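Side-chain contacts in probable zinc protease PqqL (Escherichia coli, PDB 6OFT), which probably cleaves peptide bonds as a periplasmic zinc metalloendopeptidase of the M16 family, the chain described being the first half of the protein: residues N336-E341 against A430-M435; G12-G17 against A214-N219; P264-N269 against F274-E279; H54-M59 against Q188-W193. All coordinates share one frame; numbering follows the deposited sequence.

The four contacts are divided between the two alpha/beta units of this M16 half. Contacts 2 and 4 belong to the unit built on the sheet that includes strands 10-13 and 199-205, and their centres lie about 22 Å apart. Contact 4 includes the predicted zinc-binding and catalytic residues of helix 52-59; contact 2 lies away from them, where helix 209-220 meets a turn. Contacts 1 and 3 belong to the second unit, built on the sheet that includes strands 256-264 and 430-436, with about 26 Å between their centres. Contacts 1 and 2 are on opposite sides of the chain's centre, about 52 Å apart between centres, while contacts 3 and 4 are about 33 Å apart between centres.

Contact 1. Residues N336-E341 against A430-M435; sequences NALMAE and AFWEQM
W432 reaches from its strand to L338 and M339 of the helix by way of the outer rim of its six-membered ring. At the CB end, CG lies beside the backbone N (chi1 -77°), and the indole extends away from the strand toward the helix. NE1, on the five-membered ring, is hydrogen-bonded to a bound glycerol. Beyond it, W432 CZ2 lies 4.1 Å from M339 SD. At the far tip, W432 CH2 meets both the methyl M339 CE, at 3.7 Å, and M339 SD, at 3.8 Å. The sulfur stands 4.8 Å from the centroid of the six-membered ring and 60° off its normal, an oblique Met-aromatic contact. Helix 331-348 here packs on one face of the mixed sheet of the second alpha/beta unit, in which strand 430-436 runs between strands 242-248 and 256-264. Next along the rim, W432 CZ3 touches the methyl L338 CD2 at 3.9 Å, the leucine and the indole running antiparallel alongside each other. Were W432 replaced by an alanine, M339 CE and L338 CD2 would probably lose their aromatic partner and a gap would open between helix and strand. Two bends in its chain fold M339 so that sulfur and methyl both face the indole. Nearby, F244 meets the W432 ring with planes about 15° apart, and I451 of helix 448-459 also touches the tryptophan.

Contact 2. Residues G12-G17 against A214-N219; sequences GQLDNG and ALIKDN
Apolar contact between L14 and I216 joins the two segments. L14 CG lies anti to the carbonyl carbon (chi1 -66°), which sets both methyls against the helix. The branches are used separately: L14 CD1 lies 3.9 Å from the methyl I216 CG2, the side chains passing at a slant, whereas L14 CD2 is directed at the helix backbone, 4.2 Å from K217 CA. The aliphatic stem of K217 flanks this second methyl, and the rest of the chain runs away from L14. L14 opens a type I beta turn, closed by the backbone bond from G17 N to L14 O, in the hairpin connecting the antiparallel strands 10-13 and 19-24; helix 209-220 packs beside it, with I216 touching Y20 and I22. Hydrogen bonds hold each partner internally. Q13 NE2 donates to G17 O over 2.8 Å, from above the carbonyl plane, and N219 ND2 reaches L215 O at 2.8 Å in the carbonyl plane, on a lone pair. N16 ND2 is hydrogen-bonded to L220 O and L223 O.

Contact 3. Residues P264-N269 against F274-E279; sequences PMVQVN and FIEQAE
S273 OG is hydrogen-bonded to both Q267 O and N269 N, which flank V268 in the loop, and V268 in turn packs on F274 and Q277 with both of its methyls. V268 CG1 sits 3.7 Å from F274 CA and approaches the ring at CD2 obliquely, and V268 CG2 presses on Q277 CB at 3.6 Å, the two side chains crossing at about a right angle. In this way the connection from strand 256-264 folds back along the first turns of helix 271-296, a strand-to-helix link at the protein surface. A serine in place of V268 has neither methyl, and F274 and Q277 would probably be left without their apolar cover from the loop. With CG anti to the backbone N (chi1 173°), E276 sets its CG against V266 CG1 at 3.8 Å. Farther out, E276 OE2 accepts a weak hydrogen bond from W280 NE1 and forms a long, weak ion pair with K420.

Contact 4. Residues H54-M59 against Q188-W193; sequences HFVEHM and QFYQRW
With chi1 at 163°, V56 has CG1 anti to its backbone N and CG2 anti to its carbonyl carbon, and the fork reaches one aromatic ring of the facing helix with each methyl. F189 and Y190 each carry the ring opposite the backbone nitrogen (chi1 -177° and 176°), which sends both rings toward V56. V56 CG2 meets F189 CD2 at 4.0 Å, and V56 CG1 meets Y190 CD1 at the same 4.0 Å. Both approaches are oblique to the rings, the valine passing Y190 at about a right angle and F189 at a slant. Behind this, W193 CD1 stands 3.5 Å above the F189 plane, over its centre, so that one face of that ring is covered from its own helix. The tyrosine hydroxyl is hydrogen-bonded to W120 O and to A124 N, which ties down the far end of the ring. V56 is the second of the two variable positions of the inverted zinc motif, HxxEH, that marks M16 peptidases. H54 and H58 are predicted to bind zinc and E57 to act as proton acceptor; H58 ND1 is hydrogen-bonded to E134, a further predicted ligand, and E57 OE2 to T91 OG1. No hydrogen bond or charge pair crosses between the segments: helix 52-59 turns a purely apolar side to helix 183-193, while its polar residues are directed to the predicted metal site.

Contact 1. Residues N336-E341 against A430-M435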
loop_
_atom_site.group_PDB
_atom_site.type_symbol
_atom_site.label_atom_id
_atom_site.label_comp_id
_atom_site.label_asym_id
_atom_site.label_seq_id
_atom_site.Cartn_x
_atom_site.Cartn_y
_atom_site.Cartn_z
ATOM N N ASN A 336 9.642 25.379 -13.675
ATOM C CA ASN A 336 8.999 26.682 -13.502
ATOM C C ASN A 336 7.590 26.561 -12.948
ATOM O O ASN A 336 7.306 27.179 -11.920
ATOM C CB ASN A 336 9.047 27.516 -14.783
ATOM C CG ASN A 336 10.334 28.284 -14.924
ATOM O OD1 ASN A 336 10.668 29.133 -14.098
ATOM N ND2 ASN A 336 11.090 28.008 -15.965
ATOM N N ALA A 337 6.741 25.704 -13.563
ATOM C CA ALA A 337 5.356 25.452 -13.129
ATOM C C ALA A 337 5.272 24.940 -11.690
ATOM O O ALA A 337 4.448 25.437 -10.917
ATOM C CB ALA A 337 4.676 24.467 -14.069
ATOM N N LEU A 338 6.131 23.960 -11.330
ATOM C CA LEU A 338 6.164 23.378 -9.997
ATOM C C LEU A 338 6.575 24.398 -8.945
ATOM O O LEU A 338 5.877 24.540 -7.941
ATOM C CB LEU A 338 7.071 22.116 -9.948
ATOM C CG LEU A 338 7.118 21.310 -8.623
ATOM C CD1 LEU A 338 5.726 20.903 -8.140
ATOM C CD2 LEU A 338 8.018 20.081 -8.762
ATOM N N MET A 339 7.706 25.096 -9.172
ATOM C CA MET A 339 8.249 26.110 -8.270
ATOM C C MET A 339 7.265 27.258 -8.045
ATOM O O MET A 339 7.133 27.742 -6.918
ATOM C CB MET A 339 9.559 26.667 -8.857
ATOM C CG MET A 339 10.586 27.039 -7.810
ATOM S SD MET A 339 11.233 25.591 -6.930
ATOM C CE MET A 339 12.262 24.842 -8.239
ATOM N N ALA A 340 6.615 27.720 -9.133
ATOM C CA ALA A 340 5.639 28.811 -9.128
ATOM C C ALA A 340 4.432 28.444 -8.280
ATOM O O ALA A 340 4.010 29.271 -7.479
ATOM C CB ALA A 340 5.194 29.120 -10.549
ATOM N N GLU A 341 3.915 27.190 -8.403
ATOM C CA GLU A 341 2.759 26.744 -7.619
ATOM C C GLU A 341 3.091 26.566 -6.136
ATOM O O GLU A 341 2.274 26.913 -5.294
ATOM C CB GLU A 341 2.107 25.478 -8.197
ATOM C CG GLU A 341 0.638 25.374 -7.793
ATOM C CD GLU A 341 -0.043 24.020 -7.886
ATOM O OE1 GLU A 341 0.147 23.322 -8.907
ATOM O OE2 GLU A 341 -0.792 23.667 -6.944
ATOM N N ALA A 430 13.964 15.850 2.569
ATOM C CA ALA A 430 13.430 16.073 1.216
ATOM C C ALA A 430 14.395 15.730 0.082
ATOM O O ALA A 430 15.574 15.684 0.349
ATOM C CB ALA A 430 12.953 17.488 1.071
ATOM N N PHE A 431 13.856 15.515 -1.113
ATOM C CA PHE A 431 14.678 15.296 -2.291
ATOM C C PHE A 431 13.978 15.746 -3.573
ATOM O O PHE A 431 12.769 15.548 -3.729
ATOM C CB PHE A 431 15.216 13.850 -2.395
ATOM C CG PHE A 431 14.219 12.750 -2.673
ATOM C CD1 PHE A 431 13.647 12.023 -1.626
ATOM C CD2 PHE A 431 13.911 12.380 -3.980
ATOM C CE1 PHE A 431 12.767 10.967 -1.886
ATOM C CE2 PHE A 431 13.011 11.338 -4.240
ATOM C CZ PHE A 431 12.463 10.624 -3.193
ATOM N N TRP A 432 14.754 16.356 -4.448
ATOM C CA TRP A 432 14.325 16.782 -5.800
ATOM C C TRP A 432 14.582 15.635 -6.765
ATOM O O TRP A 432 15.610 15.020 -6.658
ATOM C CB TRP A 432 15.073 18.029 -6.264
ATOM C CG TRP A 432 14.567 19.274 -5.626
ATOM C CD1 TRP A 432 15.090 19.893 -4.546
ATOM C CD2 TRP A 432 13.412 20.029 -6.007
ATOM N NE1 TRP A 432 14.347 20.985 -4.239
ATOM C CE2 TRP A 432 13.308 21.096 -5.107
ATOM C CE3 TRP A 432 12.467 19.916 -7.022
ATOM C CZ2 TRP A 432 12.295 22.043 -5.185
ATOM C CZ3 TRP A 432 11.471 20.849 -7.100
ATOM C CH2 TRP A 432 11.376 21.893 -6.188
ATOM N N GLU A 433 13.676 15.391 -7.670
ATOM C CA GLU A 433 13.866 14.327 -8.633
ATOM C C GLU A 433 13.380 14.697 -10.027
ATOM O O GLU A 433 12.271 15.191 -10.188
ATOM C CB GLU A 433 13.159 13.058 -8.140
ATOM C CG GLU A 433 13.385 11.832 -9.005
ATOM C CD GLU A 433 12.328 10.792 -8.726
ATOM O OE1 GLU A 433 12.536 9.977 -7.800
ATOM O OE2 GLU A 433 11.274 10.816 -9.400
ATOM N N GLN A 434 14.206 14.411 -11.030
ATOM C CA GLN A 434 13.855 14.603 -12.428
ATOM C C GLN A 434 13.903 13.274 -13.142
ATOM O O GLN A 434 14.757 12.447 -12.843
ATOM C CB GLN A 434 14.767 15.620 -13.118
ATOM C CG GLN A 434 14.329 17.060 -12.848
ATOM C CD GLN A 434 15.385 18.062 -13.206
ATOM O OE1 GLN A 434 15.205 18.903 -14.087
ATOM N NE2 GLN A 434 16.506 18.009 -12.520
ATOM N N MET A 435 12.993 13.077 -14.093
ATOM C CA MET A 435 12.921 11.858 -14.891
ATOM C C MET A 435 13.102 12.238 -16.340
ATOM O O MET A 435 12.452 13.169 -16.809
ATOM C CB MET A 435 11.596 11.131 -14.643
ATOM C CG MET A 435 11.575 10.413 -13.314
ATOM S SD MET A 435 9.996 9.645 -12.903
ATOM C CE MET A 435 9.938 8.288 -14.147
#

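Contact 2. Residues G12-G17 against A214-N219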
loop_
_atom_site.group_PDB
_atom_site.type_symbol
_atom_site.label_atom_id
_atom_site.label_comp_id
_atom_site.label_asym_id
_atom_site.label_seq_id
_atom_site.Cartn_x
_atom_site.Cartn_y
_atom_site.Cartn_z
ATOM N N GLY A 12 -13.146 -11.318 15.980
ATOM C CA GLY A 12 -12.952 -12.156 17.150
ATOM C C GLY A 12 -11.730 -13.022 17.041
ATOM O O GLY A 12 -10.985 -12.944 16.064
ATOM N N GLN A 13 -11.544 -13.863 18.039
ATOM C CA GLN A 13 -10.400 -14.751 18.125
ATOM C C GLN A 13 -10.848 -16.138 18.559
ATOM O O GLN A 13 -11.744 -16.271 19.400
ATOM C CB GLN A 13 -9.423 -14.184 19.167
ATOM C CG GLN A 13 -7.958 -14.372 18.825
ATOM C CD GLN A 13 -7.032 -13.775 19.866
ATOM O OE1 GLN A 13 -7.443 -13.438 20.983
ATOM N NE2 GLN A 13 -5.748 -13.640 19.523
ATOM N N LEU A 14 -10.218 -17.174 17.995
ATOM C CA LEU A 14 -10.455 -18.560 18.404
ATOM C C LEU A 14 -9.602 -18.774 19.667
ATOM O O LEU A 14 -8.678 -17.984 19.891
ATOM C CB LEU A 14 -10.045 -19.526 17.267
ATOM C CG LEU A 14 -10.878 -19.465 15.955
ATOM C CD1 LEU A 14 -10.341 -20.422 14.924
ATOM C CD2 LEU A 14 -12.354 -19.764 16.197
ATOM N N ASP A 15 -9.884 -19.820 20.499
ATOM C CA ASP A 15 -9.088 -20.060 21.724
ATOM C C ASP A 15 -7.593 -20.283 21.460
ATOM O O ASP A 15 -6.767 -19.993 22.326
ATOM C CB ASP A 15 -9.653 -21.207 22.579
ATOM C CG ASP A 15 -10.994 -20.936 23.214
ATOM O OD1 ASP A 15 -11.371 -19.747 23.326
ATOM O OD2 ASP A 15 -11.676 -21.916 23.598
ATOM N N ASN A 16 -7.245 -20.768 20.258
ATOM C CA ASN A 16 -5.842 -20.964 19.877
ATOM C C ASN A 16 -5.124 -19.637 19.511
ATOM O O ASN A 16 -3.931 -19.653 19.240
ATOM C CB ASN A 16 -5.710 -22.024 18.769
ATOM C CG ASN A 16 -6.339 -21.659 17.450
ATOM O OD1 ASN A 16 -6.665 -20.505 17.177
ATOM N ND2 ASN A 16 -6.500 -22.642 16.590
ATOM N N GLY A 17 -5.849 -18.516 19.503
ATOM C CA GLY A 17 -5.276 -17.206 19.213
ATOM C C GLY A 17 -5.455 -16.673 17.807
ATOM O O GLY A 17 -5.082 -15.522 17.546
ATOM N N ALA A 214 -18.994 -20.805 11.491
ATOM C CA ALA A 214 -18.867 -22.253 11.573
ATOM C C ALA A 214 -17.723 -22.746 10.686
ATOM O O ALA A 214 -16.987 -23.615 11.127
ATOM C CB ALA A 214 -20.176 -22.930 11.187
ATOM N N LEU A 215 -17.551 -22.176 9.456
ATOM C CA LEU A 215 -16.462 -22.554 8.528
ATOM C C LEU A 215 -15.120 -22.406 9.218
ATOM O O LEU A 215 -14.311 -23.320 9.179
ATOM C CB LEU A 215 -16.450 -21.658 7.268
ATOM C CG LEU A 215 -17.179 -22.119 5.997
ATOM C CD1 LEU A 215 -16.939 -21.125 4.872
ATOM C CD2 LEU A 215 -16.730 -23.511 5.537
ATOM N N ILE A 216 -14.908 -21.254 9.882
ATOM C CA ILE A 216 -13.680 -20.911 10.602
ATOM C C ILE A 216 -13.462 -21.814 11.807
ATOM O O ILE A 216 -12.395 -22.425 11.919
ATOM C CB ILE A 216 -13.651 -19.396 10.960
ATOM C CG1 ILE A 216 -13.608 -18.532 9.683
ATOM C CG2 ILE A 216 -12.503 -19.049 11.933
ATOM C CD1 ILE A 216 -14.026 -17.075 9.877
ATOM N N LYS A 217 -14.453 -21.894 12.715
ATOM C CA LYS A 217 -14.326 -22.713 13.923
ATOM C C LYS A 217 -14.163 -24.210 13.615
ATOM O O LYS A 217 -13.305 -24.854 14.214
ATOM C CB LYS A 217 -15.476 -22.452 14.911
ATOM C CG LYS A 217 -15.194 -22.994 16.313
ATOM C CD LYS A 217 -16.261 -22.623 17.338
ATOM C CE LYS A 217 -16.061 -23.369 18.636
ATOM N NZ LYS A 217 -16.423 -24.812 18.509
ATOM N N ASP A 218 -14.949 -24.753 12.673
ATOM C CA ASP A 218 -14.861 -26.177 12.319
ATOM C C ASP A 218 -13.526 -26.578 11.721
ATOM O O ASP A 218 -13.147 -27.745 11.822
ATOM C CB ASP A 218 -15.967 -26.575 11.331
ATOM C CG ASP A 218 -17.378 -26.599 11.890
ATOM O OD1 ASP A 218 -18.323 -26.816 11.100
ATOM O OD2 ASP A 218 -17.541 -26.388 13.116
ATOM N N ASN A 219 -12.816 -25.629 11.086
ATOM C CA ASN A 219 -11.589 -25.963 10.381
ATOM C C ASN A 219 -10.302 -25.380 10.937
ATOM O O ASN A 219 -9.233 -25.858 10.563
ATOM C CB ASN A 219 -11.746 -25.566 8.916
ATOM C CG ASN A 219 -12.805 -26.384 8.229
ATOM O OD1 ASN A 219 -12.625 -27.572 7.981
ATOM N ND2 ASN A 219 -13.933 -25.778 7.921
#

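Contact 3. Residues P264-N269 against F274-E279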
loop_
_atom_site.group_PDB
_atom_site.type_symbol
_atom_site.label_atom_id
_atom_site.label_comp_id
_atom_site.label_asym_id
_atom_site.label_seq_id
_atom_site.Cartn_x
_atom_site.Cartn_y
_atom_site.Cartn_z
ATOM N N PRO A 264 6.544 11.260 9.337
ATOM C CA PRO A 264 5.815 10.170 10.015
ATOM C C PRO A 264 4.406 9.973 9.482
ATOM O O PRO A 264 3.765 10.923 9.009
ATOM C CB PRO A 264 5.784 10.623 11.483
ATOM C CG PRO A 264 6.978 11.505 11.626
ATOM C CD PRO A 264 7.042 12.251 10.321
ATOM N N MET A 265 3.942 8.727 9.513
ATOM C CA MET A 265 2.594 8.416 9.075
ATOM C C MET A 265 1.776 8.033 10.298
ATOM O O MET A 265 2.132 7.074 10.984
ATOM C CB MET A 265 2.589 7.286 8.044
ATOM C CG MET A 265 1.198 6.955 7.551
ATOM S SD MET A 265 1.266 5.875 6.141
ATOM C CE MET A 265 0.405 6.882 4.934
ATOM N N VAL A 266 0.694 8.779 10.577
ATOM C CA VAL A 266 -0.161 8.469 11.728
ATOM C C VAL A 266 -1.204 7.430 11.333
ATOM O O VAL A 266 -1.716 7.427 10.208
ATOM C CB VAL A 266 -0.761 9.717 12.453
ATOM C CG1 VAL A 266 -2.061 10.215 11.794
ATOM C CG2 VAL A 266 -0.969 9.447 13.947
ATOM N N GLN A 267 -1.445 6.506 12.240
ATOM C CA GLN A 267 -2.446 5.459 12.078
ATOM C C GLN A 267 -3.778 6.094 12.496
ATOM O O GLN A 267 -3.837 6.718 13.556
ATOM C CB GLN A 267 -2.112 4.274 13.006
ATOM C CG GLN A 267 -0.740 3.656 12.752
ATOM C CD GLN A 267 -0.771 2.637 11.648
ATOM O OE1 GLN A 267 -0.831 2.969 10.456
ATOM N NE2 GLN A 267 -0.724 1.368 12.035
ATOM N N VAL A 268 -4.821 5.979 11.660
ATOM C CA VAL A 268 -6.134 6.547 11.980
ATOM C C VAL A 268 -6.888 5.588 12.930
ATOM O O VAL A 268 -7.475 4.595 12.486
ATOM C CB VAL A 268 -6.961 6.970 10.722
ATOM C CG1 VAL A 268 -8.339 7.508 11.108
ATOM C CG2 VAL A 268 -6.211 7.997 9.882
ATOM N N ASN A 269 -6.838 5.879 14.240
ATOM C CA ASN A 269 -7.529 5.070 15.251
ATOM C C ASN A 269 -8.379 5.914 16.224
ATOM O O ASN A 269 -9.077 5.344 17.067
ATOM C CB ASN A 269 -6.562 4.118 16.002
ATOM C CG ASN A 269 -5.329 4.766 16.570
ATOM O OD1 ASN A 269 -5.388 5.764 17.296
ATOM N ND2 ASN A 269 -4.178 4.189 16.260
ATOM N N PHE A 274 -7.636 11.073 12.804
ATOM C CA PHE A 274 -8.519 11.162 11.637
ATOM C C PHE A 274 -8.332 12.558 11.002
ATOM O O PHE A 274 -8.246 12.659 9.783
ATOM C CB PHE A 274 -10.003 10.950 12.030
ATOM C CG PHE A 274 -10.986 11.003 10.875
ATOM C CD1 PHE A 274 -11.519 12.216 10.445
ATOM C CD2 PHE A 274 -11.374 9.842 10.217
ATOM C CE1 PHE A 274 -12.425 12.265 9.376
ATOM C CE2 PHE A 274 -12.270 9.894 9.139
ATOM C CZ PHE A 274 -12.795 11.103 8.731
ATOM N N ILE A 275 -8.266 13.618 11.836
ATOM C CA ILE A 275 -8.092 15.008 11.402
ATOM C C ILE A 275 -6.715 15.202 10.767
ATOM O O ILE A 275 -6.631 15.829 9.713
ATOM C CB ILE A 275 -8.372 16.032 12.547
ATOM C CG1 ILE A 275 -9.864 16.040 12.942
ATOM C CG2 ILE A 275 -7.895 17.454 12.164
ATOM C CD1 ILE A 275 -10.135 16.533 14.368
ATOM N N GLU A 276 -5.647 14.686 11.410
ATOM C CA GLU A 276 -4.265 14.780 10.911
ATOM C C GLU A 276 -4.154 14.202 9.500
ATOM O O GLU A 276 -3.579 14.852 8.627
ATOM C CB GLU A 276 -3.283 14.098 11.877
ATOM C CG GLU A 276 -1.846 13.999 11.369
ATOM C CD GLU A 276 -0.799 14.802 12.118
ATOM O OE1 GLU A 276 -0.906 14.920 13.360
ATOM O OE2 GLU A 276 0.144 15.301 11.460
ATOM N N GLN A 277 -4.725 13.005 9.270
ATOM C CA GLN A 277 -4.682 12.348 7.956
ATOM C C GLN A 277 -5.495 13.143 6.951
ATOM O O GLN A 277 -5.066 13.285 5.807
ATOM C CB GLN A 277 -5.191 10.889 8.042
ATOM C CG GLN A 277 -4.979 10.037 6.759
ATOM C CD GLN A 277 -6.017 10.204 5.651
ATOM O OE1 GLN A 277 -7.087 10.795 5.829
ATOM N NE2 GLN A 277 -5.729 9.667 4.466
ATOM N N ALA A 278 -6.679 13.635 7.362
ATOM C CA ALA A 278 -7.561 14.423 6.492
ATOM C C ALA A 278 -6.891 15.737 6.039
ATOM O O ALA A 278 -7.115 16.174 4.916
ATOM C CB ALA A 278 -8.877 14.719 7.198
ATOM N N GLU A 279 -6.074 16.349 6.902
ATOM C CA GLU A 279 -5.353 17.581 6.563
ATOM C C GLU A 279 -4.263 17.330 5.513
ATOM O O GLU A 279 -4.139 18.142 4.603
ATOM C CB GLU A 279 -4.787 18.275 7.808
ATOM C CG GLU A 279 -5.878 18.931 8.644
ATOM C CD GLU A 279 -5.410 19.870 9.736
ATOM O OE1 GLU A 279 -4.310 19.651 10.287
ATOM O OE2 GLU A 279 -6.159 20.818 10.061
#

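Contact 4. Residues H54-M59 against Q188-W193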
loop_
_atom_site.group_PDB
_atom_site.type_symbol
_atom_site.label_atom_id
_atom_site.label_comp_id
_atom_site.label_asym_id
_atom_site.label_seq_id
_atom_site.Cartn_x
_atom_site.Cartn_y
_atom_site.Cartn_z
ATOM N N HIS A 54 9.191 -14.870 1.140
ATOM C CA HIS A 54 8.651 -15.033 -0.218
ATOM C C HIS A 54 8.814 -16.484 -0.696
ATOM O O HIS A 54 7.916 -17.018 -1.352
ATOM C CB HIS A 54 9.295 -13.993 -1.160
ATOM C CG HIS A 54 8.948 -14.134 -2.612
ATOM N ND1 HIS A 54 9.914 -14.436 -3.554
ATOM C CD2 HIS A 54 7.759 -13.992 -3.239
ATOM C CE1 HIS A 54 9.284 -14.486 -4.716
ATOM N NE2 HIS A 54 7.986 -14.235 -4.578
ATOM N N PHE A 55 9.955 -17.122 -0.367
ATOM C CA PHE A 55 10.228 -18.525 -0.712
ATOM C C PHE A 55 9.211 -19.431 0.028
ATOM O O PHE A 55 8.607 -20.295 -0.613
ATOM C CB PHE A 55 11.686 -18.918 -0.386
ATOM C CG PHE A 55 12.290 -20.087 -1.152
ATOM C CD1 PHE A 55 11.556 -21.250 -1.382
ATOM C CD2 PHE A 55 13.615 -20.051 -1.575
ATOM C CE1 PHE A 55 12.115 -22.328 -2.081
ATOM C CE2 PHE A 55 14.180 -21.135 -2.265
ATOM C CZ PHE A 55 13.432 -22.270 -2.504
ATOM N N VAL A 56 8.964 -19.175 1.341
ATOM C CA VAL A 56 7.977 -19.921 2.154
ATOM C C VAL A 56 6.575 -19.872 1.492
ATOM O O VAL A 56 5.915 -20.903 1.396
ATOM C CB VAL A 56 7.948 -19.466 3.656
ATOM C CG1 VAL A 56 6.677 -19.929 4.373
ATOM C CG2 VAL A 56 9.181 -19.954 4.403
ATOM N N GLU A 57 6.157 -18.670 1.019
ATOM C CA GLU A 57 4.883 -18.407 0.342
ATOM C C GLU A 57 4.685 -19.328 -0.877
ATOM O O GLU A 57 3.649 -19.968 -0.994
ATOM C CB GLU A 57 4.806 -16.925 -0.052
ATOM C CG GLU A 57 3.506 -16.512 -0.728
ATOM C CD GLU A 57 3.756 -15.848 -2.066
ATOM O OE1 GLU A 57 3.370 -16.429 -3.101
ATOM O OE2 GLU A 57 4.374 -14.763 -2.083
ATOM N N HIS A 58 5.705 -19.427 -1.738
ATOM C CA HIS A 58 5.724 -20.319 -2.898
ATOM C C HIS A 58 5.615 -21.800 -2.471
ATOM O O HIS A 58 4.915 -22.580 -3.117
ATOM C CB HIS A 58 7.019 -20.095 -3.706
ATOM C CG HIS A 58 6.930 -18.947 -4.660
ATOM N ND1 HIS A 58 6.921 -19.151 -6.022
ATOM C CD2 HIS A 58 6.823 -17.619 -4.419
ATOM C CE1 HIS A 58 6.819 -17.952 -6.567
ATOM N NE2 HIS A 58 6.754 -16.999 -5.645
ATOM N N MET A 59 6.255 -22.164 -1.357
ATOM C CA MET A 59 6.256 -23.545 -0.864
ATOM C C MET A 59 4.889 -24.033 -0.374
ATOM O O MET A 59 4.720 -25.241 -0.206
ATOM C CB MET A 59 7.335 -23.767 0.214
ATOM C CG MET A 59 8.783 -23.747 -0.302
ATOM S SD MET A 59 9.149 -24.735 -1.781
ATOM C CE MET A 59 8.535 -26.397 -1.259
ATOM N N GLN A 188 12.228 -23.672 9.459
ATOM C CA GLN A 188 12.496 -22.905 10.678
ATOM C C GLN A 188 11.758 -21.549 10.670
ATOM O O GLN A 188 11.107 -21.213 11.663
ATOM C CB GLN A 188 14.014 -22.733 10.854
ATOM C CG GLN A 188 14.459 -22.089 12.164
ATOM C CD GLN A 188 15.962 -22.181 12.406
ATOM O OE1 GLN A 188 16.430 -22.081 13.547
ATOM N NE2 GLN A 188 16.759 -22.372 11.352
ATOM N N PHE A 189 11.836 -20.789 9.554
ATOM C CA PHE A 189 11.141 -19.496 9.424
ATOM C C PHE A 189 9.630 -19.726 9.527
ATOM O O PHE A 189 8.956 -19.040 10.286
ATOM C CB PHE A 189 11.491 -18.824 8.081
ATOM C CG PHE A 189 10.894 -17.450 7.865
ATOM C CD1 PHE A 189 11.624 -16.303 8.157
ATOM C CD2 PHE A 189 9.610 -17.304 7.339
ATOM C CE1 PHE A 189 11.075 -15.032 7.949
ATOM C CE2 PHE A 189 9.062 -16.034 7.132
ATOM C CZ PHE A 189 9.798 -14.907 7.433
ATOM N N TYR A 190 9.120 -20.712 8.776
ATOM C CA TYR A 190 7.716 -21.118 8.766
ATOM C C TYR A 190 7.187 -21.425 10.165
ATOM O O TYR A 190 6.148 -20.888 10.542
ATOM C CB TYR A 190 7.551 -22.332 7.851
ATOM C CG TYR A 190 6.166 -22.939 7.800
ATOM C CD1 TYR A 190 5.124 -22.290 7.143
ATOM C CD2 TYR A 190 5.928 -24.220 8.295
ATOM C CE1 TYR A 190 3.869 -22.881 7.021
ATOM C CE2 TYR A 190 4.681 -24.827 8.163
ATOM C CZ TYR A 190 3.656 -24.156 7.519
ATOM O OH TYR A 190 2.420 -24.744 7.387
ATOM N N GLN A 191 7.889 -22.276 10.938
ATOM C CA GLN A 191 7.439 -22.636 12.287
ATOM C C GLN A 191 7.604 -21.475 13.294
ATOM O O GLN A 191 6.831 -21.386 14.244
ATOM C CB GLN A 191 8.086 -23.942 12.770
ATOM C CG GLN A 191 7.737 -25.129 11.863
ATOM C CD GLN A 191 8.114 -26.492 12.396
ATOM O OE1 GLN A 191 7.288 -27.409 12.425
ATOM N NE2 GLN A 191 9.363 -26.675 12.802
ATOM N N ARG A 192 8.536 -20.547 13.029
ATOM C CA ARG A 192 8.770 -19.359 13.854
ATOM C C ARG A 192 7.609 -18.359 13.749
ATOM O O ARG A 192 7.190 -17.803 14.765
ATOM C CB ARG A 192 10.088 -18.662 13.423
ATOM C CG ARG A 192 10.467 -17.411 14.238
ATOM C CD ARG A 192 11.968 -17.265 14.507
ATOM N NE ARG A 192 12.769 -17.294 13.284
ATOM C CZ ARG A 192 13.680 -18.219 13.006
ATOM N NH1 ARG A 192 13.944 -19.183 13.878
ATOM N NH2 ARG A 192 14.343 -18.178 11.863
ATOM N N TRP A 193 7.117 -18.110 12.516
ATOM C CA TRP A 193 6.118 -17.079 12.249
ATOM C C TRP A 193 4.711 -17.579 11.944
ATOM O O TRP A 193 3.758 -16.819 12.149
ATOM C CB TRP A 193 6.622 -16.168 11.113
ATOM C CG TRP A 193 7.947 -15.531 11.427
ATOM C CD1 TRP A 193 9.163 -15.875 10.911
ATOM C CD2 TRP A 193 8.199 -14.512 12.407
ATOM N NE1 TRP A 193 10.153 -15.101 11.475
ATOM C CE2 TRP A 193 9.589 -14.246 12.387
ATOM C CE3 TRP A 193 7.379 -13.772 13.283
ATOM C CZ2 TRP A 193 10.181 -13.281 13.217
ATOM C CZ3 TRP A 193 7.965 -12.795 14.079
ATOM C CH2 TRP A 193 9.348 -12.559 14.041
#